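Exo-beta-1,3-glucanase (Streptomyces sp. SirexAA-E, PDB 4PEY) hydrolyses laminarin and laminarioligosaccharides as a secreted family 55 exo-beta-1,3-glucanase, working from the non-reducing ends and yielding glucose and laminaribiose. Local coordinates at residues A[432-437]-A[452-457]; A[492-497]-A[510-515]; A[370-375]-A[396-401]. The protein carries 1 engineered substitution. All blocks are in the same frame, centred on the assembly; numbering follows the deposited sequence. Where two conformers were deposited one is given.

In the fold
All three contacts lie in the second of the two right-handed parallel beta-helix domains of this GH55 enzyme. Along the chain they follow in series: contact 3, then contact 1, then contact 2. Strands 367-375, 399-403, 429-436, 450-458 and 489-498 stand side by side in that order, and contacts 3 and 1 each join two successive ones. Contact 2 crosses the inside of the coil, from 489-498 to strand 512-513 of another face. The centre of contact 1 is about 10 Å from those of the other two, which are about 19 Å apart. Trp400 of contact 3 and Ser496 of contact 2 bond to residues of contact 1, whose Glu436 and His437 help to hold the sugar.

Contact 1: residues A[432-437]-A[452-457]; sequences GLFVEH and TIFYQN. With BGC (beta-D-glucopyranose), chain B.
Glu436 and Gln456 meet at the sugar-bearing end of two parallel strands: Gln456 NE2 donates to Glu436 OE2 over 3.0 Å, nearly straight at 168°. The carboxylate is met from above its plane, whereas the bond lies in the amide plane. Gln456 OE1 accepts from the substrate-binding Gln130. Each oxygen of Glu436 also takes a glucose hydroxyl, BGC O3 to OE1 and BGC O2 to OE2, both at 2.6 Å, and Trp400 NE1 donates to OE1. His437 NE2 gives its N-H to BGC O3 at 2.8 Å, its ND1 being held by Lys459 O.

Behind the site the backbone pairs regularly: Gly432 N donates to Ile453 O, Leu433 N to Phe454 O, Gln456 N to Leu433 O and Val435 N to Gln456 O. Val435 O accepts from Asn457 ND2 at 2.9 Å, the donor tilted out of the carbonyl plane, while Asn457 OD1 bonds to Ser496. On the inner face Leu433 CG lies 3.6 Å from Tyr455 CD1.

An alanine in place of Glu436 would probably leave both sugar hydroxyls, the Gln456 amide and the Trp400 indole N-H without their acceptor. Held by Gln456 NE2 and Trp400 NE1, the carboxylate is presumably fixed to receive the 2- and 3-hydroxyls.

Contact 2: residues A[492-497]-A[510-515]; sequences WGMGSY and HGFQAP
Met494 and Phe512 carry most of the apolar packing here. The ring of Phe512 reaches from strand 512-513 toward strand 489-498, and its far end meets the root of the methionine: Met494 CB is 3.7 Å from Phe512 CE2. The thioether then bends at its last torsion (chi3 72°), which brings the terminal methyl back to the ring, with Met494 CE 4.0 Å from Phe512 CE2. The sulfur itself makes a loose Met-aromatic contact, SD lying 5.5 Å from the ring centroid and well off the ring normal.

The second kind of contact is between ring and backbone. Phe512 CZ comes within 3.5 Å of Met494 O, an oblique approach, while Gly495 N lies at the ring edge, 3.9 Å from CZ. A side chain on Gly495 would point away from Phe512.

This is packing across the interior of a parallel beta-helix: the two strands belong to different faces of the coil, and their side chains fill the space between them. Tyr480 touches both Met494 and Phe512, and Tyr455, from the neighbouring strand 450-458, adds a further ring to the same core.

At the other end the fit is close. Ser496 CB sits 4.0 Å from Gly511 CA, and a CB on Gly511 would point at the serine and come about 3.1 Å from its CB, a tight approach. No hydrogen bond joins the two segments. The serine hydroxyl finds its polar partners elsewhere: Ser496 OG, turned opposite the backbone N (chi1 174°), bonds to Asn457 OD1 and to Tyr536 OH.

Contact 3: residues A[370-375]-A[396-401]; sequences DVFVRI and IDHTWV
Two neighbouring parallel strands of the beta-helix wall, 367-375 and 399-403, meet here just after the chain turns a corner in each, at Asp370 and at His398. The corner residues are tied to each other. His398 ND1 donates to Asp370 OD1 at 2.8 Å, the acceptor lying close to the imidazole plane; the carboxylate stands perpendicular to the ring and is met on the anti side, 28° out of its plane. Asp370 N also donates to His398 O, but weakly. Asp370 has a charged partner outside the two segments, OD2 forming a salt bridge with Arg135 NE; this and the imidazole N-H probably favour the ionised carboxylate. Tyr157, from strand 157-159 in the N-terminal half of the chain, stacks on the imidazole.

Phe372 packs against the same histidine. Its edge is turned to the imidazole face in an offset edge-to-face pair, planes at 74°, with Phe372 CE1 3.8 Å from His398 CE1. Further along the ring, Phe372 CD1 lies 3.9 Å from Trp400 CB, and the two side chains cross at about a right angle. The indole then leads away from strand 367-375, its CG anti to the backbone N (chi1 -173°), toward the sugar site, where NE1 bonds to Glu436 OE1.

On the opposite side of the strands Val373 and Val401 meet more loosely, Val373 CB to Val401 CG1 at 4.1 Å. The backbone pairing is uneven. Val373 N donates firmly to Trp400 O at 2.8 Å, in the carbonyl plane, whereas Trp400 N reaches Val371 O only weakly, at 3.5 Å. A side chain makes up for this: Thr399 OG1, anti to its own backbone N, gives its hydroxyl proton to Val371 O at 2.7 Å.

Contact 1: residues A[432-437]-A[452-457]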
loop_
_atom_site.group_PDB
_atom_site.type_symbol
_atom_site.label_atom_id
_atom_site.label_comp_id
_atom_site.label_asym_id
_atom_site.label_seq_id
_atom_site.Cartn_x
_atom_site.Cartn_y
_atom_site.Cartn_z
ATOM N N GLY A 432 -1.489 -2.285 -7.355
ATOM C CA GLY A 432 -1.392 -1.126 -6.479
ATOM C C GLY A 432 0.008 -0.931 -5.920
ATOM O O GLY A 432 0.219 -0.980 -4.706
ATOM N N LEU A 433 0.963 -0.690 -6.814
ATOM C CA LEU A 433 2.372 -0.604 -6.454
ATOM C C LEU A 433 2.832 0.856 -6.364
ATOM O O LEU A 433 2.788 1.575 -7.353
ATOM C CB LEU A 433 3.206 -1.369 -7.484
ATOM C CG LEU A 433 4.725 -1.455 -7.341
ATOM C CD1 LEU A 433 5.079 -2.213 -6.085
ATOM C CD2 LEU A 433 5.324 -2.146 -8.572
ATOM N N PHE A 434 3.249 1.289 -5.176
ATOM C CA PHE A 434 3.681 2.670 -4.948
ATOM C C PHE A 434 5.113 2.627 -4.426
ATOM O O PHE A 434 5.340 2.099 -3.337
ATOM C CB PHE A 434 2.804 3.384 -3.905
ATOM C CG PHE A 434 1.327 3.475 -4.238
ATOM C CD1 PHE A 434 0.507 2.357 -4.169
ATOM C CD2 PHE A 434 0.746 4.712 -4.522
ATOM C CE1 PHE A 434 -0.851 2.452 -4.434
ATOM C CE2 PHE A 434 -0.614 4.827 -4.769
ATOM C CZ PHE A 434 -1.422 3.691 -4.723
ATOM N N VAL A 435 6.078 3.156 -5.173
ATOM C CA VAL A 435 7.484 3.088 -4.756
ATOM C C VAL A 435 8.175 4.400 -5.102
ATOM O O VAL A 435 8.110 4.833 -6.257
ATOM C CB VAL A 435 8.242 1.911 -5.436
ATOM C CG1 VAL A 435 9.656 1.776 -4.857
ATOM C CG2 VAL A 435 7.479 0.598 -5.271
ATOM N N GLU A 436 8.830 5.032 -4.123
ATOM C CA GLU A 436 9.330 6.408 -4.314
ATOM C C GLU A 436 10.670 6.759 -3.683
ATOM O O GLU A 436 10.955 6.365 -2.545
ATOM C CB GLU A 436 8.330 7.424 -3.761
ATOM C CG GLU A 436 6.890 7.277 -4.204
ATOM C CD GLU A 436 6.073 8.419 -3.667
ATOM O OE1 GLU A 436 5.800 8.414 -2.442
ATOM O OE2 GLU A 436 5.764 9.351 -4.452
ATOM N N HIS A 437 11.452 7.531 -4.447
ATOM C CA HIS A 437 12.584 8.353 -3.998
ATOM C C HIS A 437 13.912 7.615 -3.793
ATOM O O HIS A 437 14.839 8.185 -3.216
ATOM C CB HIS A 437 12.243 9.111 -2.701
ATOM C CG HIS A 437 10.962 9.888 -2.757
ATOM N ND1 HIS A 437 10.656 10.773 -3.772
ATOM C CD2 HIS A 437 9.905 9.913 -1.906
ATOM C CE1 HIS A 437 9.465 11.302 -3.548
ATOM N NE2 HIS A 437 8.987 10.793 -2.426
ATOM N N THR A 452 2.169 -6.007 -13.450
ATOM C CA THR A 452 1.875 -4.903 -12.545
ATOM C C THR A 452 0.654 -4.157 -13.040
ATOM O O THR A 452 0.608 -3.733 -14.199
ATOM C CB THR A 452 3.061 -3.915 -12.419
ATOM O OG1 THR A 452 4.133 -4.563 -11.730
ATOM C CG2 THR A 452 2.651 -2.659 -11.635
ATOM N N ILE A 453 -0.335 -4.023 -12.161
ATOM C CA ILE A 453 -1.526 -3.240 -12.439
ATOM C C ILE A 453 -1.520 -2.076 -11.457
ATOM O O ILE A 453 -1.674 -2.277 -10.251
ATOM C CB ILE A 453 -2.814 -4.071 -12.309
ATOM C CG1 ILE A 453 -2.798 -5.232 -13.311
ATOM C CG2 ILE A 453 -4.046 -3.190 -12.551
ATOM C CD1 ILE A 453 -3.891 -6.244 -13.076
ATOM N N PHE A 454 -1.302 -0.882 -12.018
ATOM C CA PHE A 454 -1.079 0.402 -11.337
ATOM C C PHE A 454 0.310 0.545 -10.701
ATOM O O PHE A 454 0.688 -0.202 -9.795
ATOM C CB PHE A 454 -2.128 0.706 -10.259
ATOM C CG PHE A 454 -1.932 2.068 -9.632
ATOM C CD1 PHE A 454 -2.562 3.191 -10.161
ATOM C CD2 PHE A 454 -1.091 2.232 -8.537
ATOM C CE1 PHE A 454 -2.365 4.449 -9.597
ATOM C CE2 PHE A 454 -0.882 3.479 -7.980
ATOM C CZ PHE A 454 -1.526 4.589 -8.501
ATOM N N TYR A 455 1.041 1.557 -11.155
ATOM C CA TYR A 455 2.311 1.928 -10.546
ATOM C C TYR A 455 2.364 3.429 -10.350
ATOM O O TYR A 455 2.020 4.193 -11.259
ATOM C CB TYR A 455 3.492 1.478 -11.412
ATOM C CG TYR A 455 4.861 1.785 -10.834
ATOM C CD1 TYR A 455 5.218 1.324 -9.572
ATOM C CD2 TYR A 455 5.809 2.514 -11.561
ATOM C CE1 TYR A 455 6.471 1.582 -9.039
ATOM C CE2 TYR A 455 7.080 2.772 -11.041
ATOM C CZ TYR A 455 7.407 2.302 -9.779
ATOM O OH TYR A 455 8.656 2.545 -9.242
ATOM N N GLN A 456 2.786 3.850 -9.161
ATOM C CA GLN A 456 3.061 5.262 -8.897
ATOM C C GLN A 456 4.460 5.407 -8.332
ATOM O O GLN A 456 4.800 4.775 -7.323
ATOM C CB GLN A 456 2.044 5.871 -7.924
ATOM C CG GLN A 456 2.246 7.396 -7.701
ATOM C CD GLN A 456 3.189 7.731 -6.551
ATOM O OE1 GLN A 456 3.055 7.202 -5.443
ATOM N NE2 GLN A 456 4.156 8.615 -6.817
ATOM N N ASN A 457 5.271 6.230 -8.994
ATOM C CA ASN A 457 6.605 6.545 -8.526
ATOM C C ASN A 457 6.857 8.042 -8.531
ATOM O O ASN A 457 6.299 8.768 -9.358
ATOM C CB ASN A 457 7.659 5.862 -9.398
ATOM C CG ASN A 457 9.034 6.483 -9.239
ATOM O OD1 ASN A 457 9.415 7.397 -9.979
ATOM N ND2 ASN A 457 9.788 5.996 -8.261
HETATM C C2 BGC B . 5.179 12.433 -2.897
HETATM C C3 BGC B . 5.389 11.892 -1.487
HETATM C C4 BGC B . 5.946 12.989 -0.594
HETATM C C5 BGC B . 5.015 14.191 -0.622
HETATM C C6 BGC B . 5.525 15.295 0.291
HETATM C C1 BGC B . 4.444 13.776 -2.896
HETATM O O2 BGC B . 4.462 11.475 -3.664
HETATM O O3 BGC B . 6.302 10.815 -1.519
HETATM O O4 BGC B . 6.113 12.521 0.723
HETATM O O5 BGC B . 4.976 14.678 -1.943
HETATM O O6 BGC B . 6.685 15.867 -0.270
#

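Contact 2: residues A[492-497]-A[510-515]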
loop_
_atom_site.group_PDB
_atom_site.type_symbol
_atom_site.label_atom_id
_atom_site.label_comp_id
_atom_site.label_asym_id
_atom_site.label_seq_id
_atom_site.Cartn_x
_atom_site.Cartn_y
_atom_site.Cartn_z
ATOM N N TRP A 492 0.342 -2.172 -16.628
ATOM C CA TRP A 492 -0.788 -1.306 -16.976
ATOM C C TRP A 492 -0.895 -0.108 -16.030
ATOM O O TRP A 492 -0.941 -0.298 -14.810
ATOM C CB TRP A 492 -2.119 -2.056 -16.882
ATOM C CG TRP A 492 -2.403 -3.201 -17.814
ATOM C CD1 TRP A 492 -3.183 -3.162 -18.942
ATOM C CD2 TRP A 492 -2.015 -4.575 -17.647
ATOM N NE1 TRP A 492 -3.276 -4.413 -19.498
ATOM C CE2 TRP A 492 -2.570 -5.301 -18.726
ATOM C CE3 TRP A 492 -1.249 -5.255 -16.696
ATOM C CZ2 TRP A 492 -2.376 -6.675 -18.884
ATOM C CZ3 TRP A 492 -1.052 -6.622 -16.854
ATOM C CH2 TRP A 492 -1.618 -7.318 -17.940
ATOM N N GLY A 493 -0.997 1.106 -16.579
ATOM C CA GLY A 493 -1.350 2.279 -15.786
ATOM C C GLY A 493 -0.236 2.699 -14.845
ATOM O O GLY A 493 -0.354 2.572 -13.618
ATOM N N MET A 494 0.847 3.222 -15.414
ATOM C CA MET A 494 2.081 3.403 -14.654
ATOM C C MET A 494 2.674 4.782 -14.866
ATOM O O MET A 494 2.848 5.216 -16.004
ATOM C CB MET A 494 3.105 2.335 -15.056
ATOM C CG MET A 494 2.529 0.920 -15.087
ATOM S SD MET A 494 3.684 -0.325 -15.670
ATOM C CE MET A 494 4.769 -0.418 -14.288
ATOM N N GLY A 495 3.008 5.453 -13.765
ATOM C CA GLY A 495 3.548 6.803 -13.830
ATOM C C GLY A 495 4.753 7.035 -12.942
ATOM O O GLY A 495 4.823 6.510 -11.823
ATOM N N SER A 496 5.701 7.823 -13.448
ATOM C CA SER A 496 6.869 8.256 -12.682
ATOM C C SER A 496 6.976 9.776 -12.742
ATOM O O SER A 496 6.897 10.344 -13.829
ATOM C CB SER A 496 8.148 7.611 -13.232
ATOM O OG SER A 496 9.310 8.126 -12.593
ATOM N N TYR A 497 7.153 10.424 -11.590
ATOM C CA TYR A 497 7.188 11.893 -11.521
ATOM C C TYR A 497 8.545 12.363 -11.003
ATOM O O TYR A 497 9.155 11.689 -10.172
ATOM C CB TYR A 497 6.073 12.443 -10.617
ATOM C CG TYR A 497 4.766 11.690 -10.717
ATOM C CD1 TYR A 497 4.259 11.280 -11.951
ATOM C CD2 TYR A 497 4.035 11.381 -9.576
ATOM C CE1 TYR A 497 3.075 10.567 -12.042
ATOM C CE2 TYR A 497 2.858 10.663 -9.657
ATOM C CZ TYR A 497 2.373 10.271 -10.892
ATOM O OH TYR A 497 1.189 9.561 -10.972
ATOM N N HIS A 510 14.573 8.377 -18.495
ATOM C CA HIS A 510 13.261 7.758 -18.653
ATOM C C HIS A 510 12.674 7.331 -17.314
ATOM O O HIS A 510 13.389 7.207 -16.312
ATOM C CB HIS A 510 13.351 6.545 -19.586
ATOM C CG HIS A 510 14.500 5.630 -19.283
ATOM N ND1 HIS A 510 15.402 5.225 -20.243
ATOM C CD2 HIS A 510 14.905 5.058 -18.121
ATOM C CE1 HIS A 510 16.304 4.429 -19.692
ATOM N NE2 HIS A 510 16.029 4.316 -18.404
ATOM N N GLY A 511 11.365 7.111 -17.294
ATOM C CA GLY A 511 10.721 6.533 -16.127
ATOM C C GLY A 511 10.824 5.014 -16.137
ATOM O O GLY A 511 10.880 4.380 -15.080
ATOM N N PHE A 512 10.866 4.439 -17.339
ATOM C CA PHE A 512 10.757 2.997 -17.540
ATOM C C PHE A 512 11.860 2.504 -18.462
ATOM O O PHE A 512 12.254 3.209 -19.390
ATOM C CB PHE A 512 9.378 2.661 -18.116
ATOM C CG PHE A 512 8.257 3.199 -17.287
ATOM C CD1 PHE A 512 7.806 4.499 -17.463
ATOM C CD2 PHE A 512 7.694 2.427 -16.286
ATOM C CE1 PHE A 512 6.794 5.013 -16.667
ATOM C CE2 PHE A 512 6.684 2.930 -15.493
ATOM C CZ PHE A 512 6.235 4.227 -15.678
ATOM N N GLN A 513 12.359 1.299 -18.199
ATOM C CA GLN A 513 13.401 0.694 -19.025
ATOM C C GLN A 513 13.080 -0.786 -19.176
ATOM O O GLN A 513 12.788 -1.460 -18.182
ATOM C CB GLN A 513 14.801 0.887 -18.409
ATOM C CG GLN A 513 15.928 0.317 -19.271
ATOM C CD GLN A 513 17.291 0.334 -18.588
ATOM O OE1 GLN A 513 17.395 0.371 -17.358
ATOM N NE2 GLN A 513 18.344 0.297 -19.390
ATOM N N ALA A 514 13.108 -1.286 -20.411
ATOM C CA ALA A 514 12.734 -2.675 -20.675
ATOM C C ALA A 514 13.320 -3.146 -21.997
ATOM O O ALA A 514 13.611 -2.331 -22.871
ATOM C CB ALA A 514 11.203 -2.831 -20.691
ATOM N N PRO A 515 13.502 -4.465 -22.149
ATOM C CA PRO A 515 13.889 -4.946 -23.475
ATOM C C PRO A 515 12.756 -4.749 -24.475
ATOM O O PRO A 515 11.590 -4.655 -24.075
ATOM C CB PRO A 515 14.177 -6.431 -23.242
ATOM C CG PRO A 515 13.332 -6.791 -22.052
ATOM C CD PRO A 515 13.375 -5.564 -21.171
#

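Contact 3: residues A[370-375]-A[396-401]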
loop_
_atom_site.group_PDB
_atom_site.type_symbol
_atom_site.label_atom_id
_atom_site.label_comp_id
_atom_site.label_asym_id
_atom_site.label_seq_id
_atom_site.Cartn_x
_atom_site.Cartn_y
_atom_site.Cartn_z
ATOM N N ASP A 370 -1.004 -4.247 2.178
ATOM C CA ASP A 370 -0.852 -3.114 3.090
ATOM C C ASP A 370 0.424 -3.300 3.891
ATOM O O ASP A 370 0.432 -3.176 5.117
ATOM C CB ASP A 370 -2.052 -2.961 4.039
ATOM C CG ASP A 370 -3.358 -2.703 3.304
ATOM O OD1 ASP A 370 -3.325 -2.280 2.129
ATOM O OD2 ASP A 370 -4.429 -2.915 3.916
ATOM N N VAL A 371 1.493 -3.638 3.182
ATOM C CA VAL A 371 2.821 -3.659 3.756
ATOM C C VAL A 371 3.514 -2.396 3.274
ATOM O O VAL A 371 3.620 -2.130 2.067
ATOM C CB VAL A 371 3.599 -4.925 3.357
ATOM C CG1 VAL A 371 5.066 -4.814 3.767
ATOM C CG2 VAL A 371 2.937 -6.152 3.986
ATOM N N PHE A 372 3.947 -1.593 4.232
ATOM C CA PHE A 372 4.556 -0.311 3.932
ATOM C C PHE A 372 5.990 -0.332 4.423
ATOM O O PHE A 372 6.295 -0.952 5.443
ATOM C CB PHE A 372 3.746 0.818 4.579
ATOM C CG PHE A 372 2.268 0.703 4.321
ATOM C CD1 PHE A 372 1.793 0.569 3.023
ATOM C CD2 PHE A 372 1.356 0.676 5.367
ATOM C CE1 PHE A 372 0.440 0.433 2.766
ATOM C CE2 PHE A 372 -0.005 0.551 5.118
ATOM C CZ PHE A 372 -0.467 0.426 3.818
ATOM N N VAL A 373 6.878 0.317 3.681
ATOM C CA VAL A 373 8.265 0.416 4.099
ATOM C C VAL A 373 8.663 1.879 4.114
ATOM O O VAL A 373 8.295 2.634 3.211
ATOM C CB VAL A 373 9.200 -0.391 3.172
ATOM C CG1 VAL A 373 10.658 -0.241 3.622
ATOM C CG2 VAL A 373 8.783 -1.861 3.164
ATOM N N ARG A 374 9.369 2.285 5.168
ATOM C CA ARG A 374 9.859 3.651 5.296
ATOM C C ARG A 374 11.354 3.639 5.574
ATOM O O ARG A 374 11.817 2.865 6.429
ATOM C CB ARG A 374 9.134 4.398 6.420
ATOM C CG ARG A 374 9.760 5.750 6.738
ATOM C CD ARG A 374 8.887 6.557 7.688
ATOM N NE ARG A 374 8.886 6.009 9.043
ATOM C CZ ARG A 374 7.934 6.255 9.942
ATOM N NH1 ARG A 374 6.903 7.032 9.618
ATOM N NH2 ARG A 374 8.012 5.737 11.165
ATOM N N ILE A 375 12.101 4.474 4.847
ATOM C CA ILE A 375 13.527 4.644 5.110
ATOM C C ILE A 375 13.811 6.114 5.430
ATOM O O ILE A 375 13.817 6.968 4.538
ATOM C CB ILE A 375 14.413 4.175 3.925
ATOM C CG1 ILE A 375 14.019 2.759 3.474
ATOM C CG2 ILE A 375 15.898 4.255 4.312
ATOM C CD1 ILE A 375 13.014 2.731 2.326
ATOM N N ILE A 396 1.605 -9.076 -4.567
ATOM C CA ILE A 396 1.855 -7.843 -3.838
ATOM C C ILE A 396 0.654 -6.943 -4.072
ATOM O O ILE A 396 0.521 -6.350 -5.144
ATOM C CB ILE A 396 3.142 -7.135 -4.310
ATOM C CG1 ILE A 396 4.317 -8.116 -4.342
ATOM C CG2 ILE A 396 3.446 -5.932 -3.423
ATOM C CD1 ILE A 396 4.672 -8.677 -2.999
ATOM N N ASP A 397 -0.240 -6.877 -3.095
ATOM C CA ASP A 397 -1.507 -6.171 -3.272
ATOM C C ASP A 397 -1.598 -5.007 -2.292
ATOM O O ASP A 397 -2.009 -5.171 -1.143
ATOM C CB ASP A 397 -2.674 -7.162 -3.116
ATOM C CG ASP A 397 -4.029 -6.484 -3.081
ATOM O OD1 ASP A 397 -4.286 -5.600 -3.926
ATOM O OD2 ASP A 397 -4.846 -6.848 -2.206
ATOM N N HIS A 398 -1.214 -3.838 -2.804
ATOM C CA HIS A 398 -0.991 -2.574 -2.082
ATOM C C HIS A 398 0.263 -2.550 -1.222
ATOM O O HIS A 398 0.303 -3.071 -0.100
ATOM C CB HIS A 398 -2.171 -2.173 -1.204
ATOM C CG HIS A 398 -2.122 -0.730 -0.804
ATOM N ND1 HIS A 398 -2.680 -0.248 0.362
ATOM C CD2 HIS A 398 -1.563 0.335 -1.429
ATOM C CE1 HIS A 398 -2.474 1.059 0.430
ATOM N NE2 HIS A 398 -1.799 1.435 -0.638
ATOM N N THR A 399 1.298 -1.928 -1.770
ATOM C CA THR A 399 2.484 -1.614 -0.994
ATOM C C THR A 399 2.881 -0.164 -1.262
ATOM O O THR A 399 2.613 0.372 -2.334
ATOM C CB THR A 399 3.654 -2.576 -1.322
ATOM O OG1 THR A 399 4.724 -2.352 -0.406
ATOM C CG2 THR A 399 4.161 -2.374 -2.726
ATOM N N TRP A 400 3.463 0.477 -0.248
ATOM C CA TRP A 400 4.133 1.764 -0.402
ATOM C C TRP A 400 5.517 1.582 0.157
ATOM O O TRP A 400 5.680 1.357 1.362
ATOM C CB TRP A 400 3.420 2.898 0.340
ATOM C CG TRP A 400 3.973 4.312 0.088
ATOM C CD1 TRP A 400 4.481 4.815 -1.083
ATOM C CD2 TRP A 400 4.038 5.390 1.043
ATOM N NE1 TRP A 400 4.847 6.144 -0.914
ATOM C CE2 TRP A 400 4.577 6.515 0.379
ATOM C CE3 TRP A 400 3.673 5.514 2.389
ATOM C CZ2 TRP A 400 4.758 7.742 1.018
ATOM C CZ3 TRP A 400 3.864 6.738 3.028
ATOM C CH2 TRP A 400 4.417 7.828 2.345
ATOM N N VAL A 401 6.506 1.673 -0.721
ATOM C CA VAL A 401 7.894 1.499 -0.342
ATOM C C VAL A 401 8.531 2.863 -0.566
ATOM O O VAL A 401 8.648 3.321 -1.702
ATOM C CB VAL A 401 8.559 0.370 -1.169
ATOM C CG1 VAL A 401 10.029 0.215 -0.813
ATOM C CG2 VAL A 401 7.809 -0.932 -0.947
#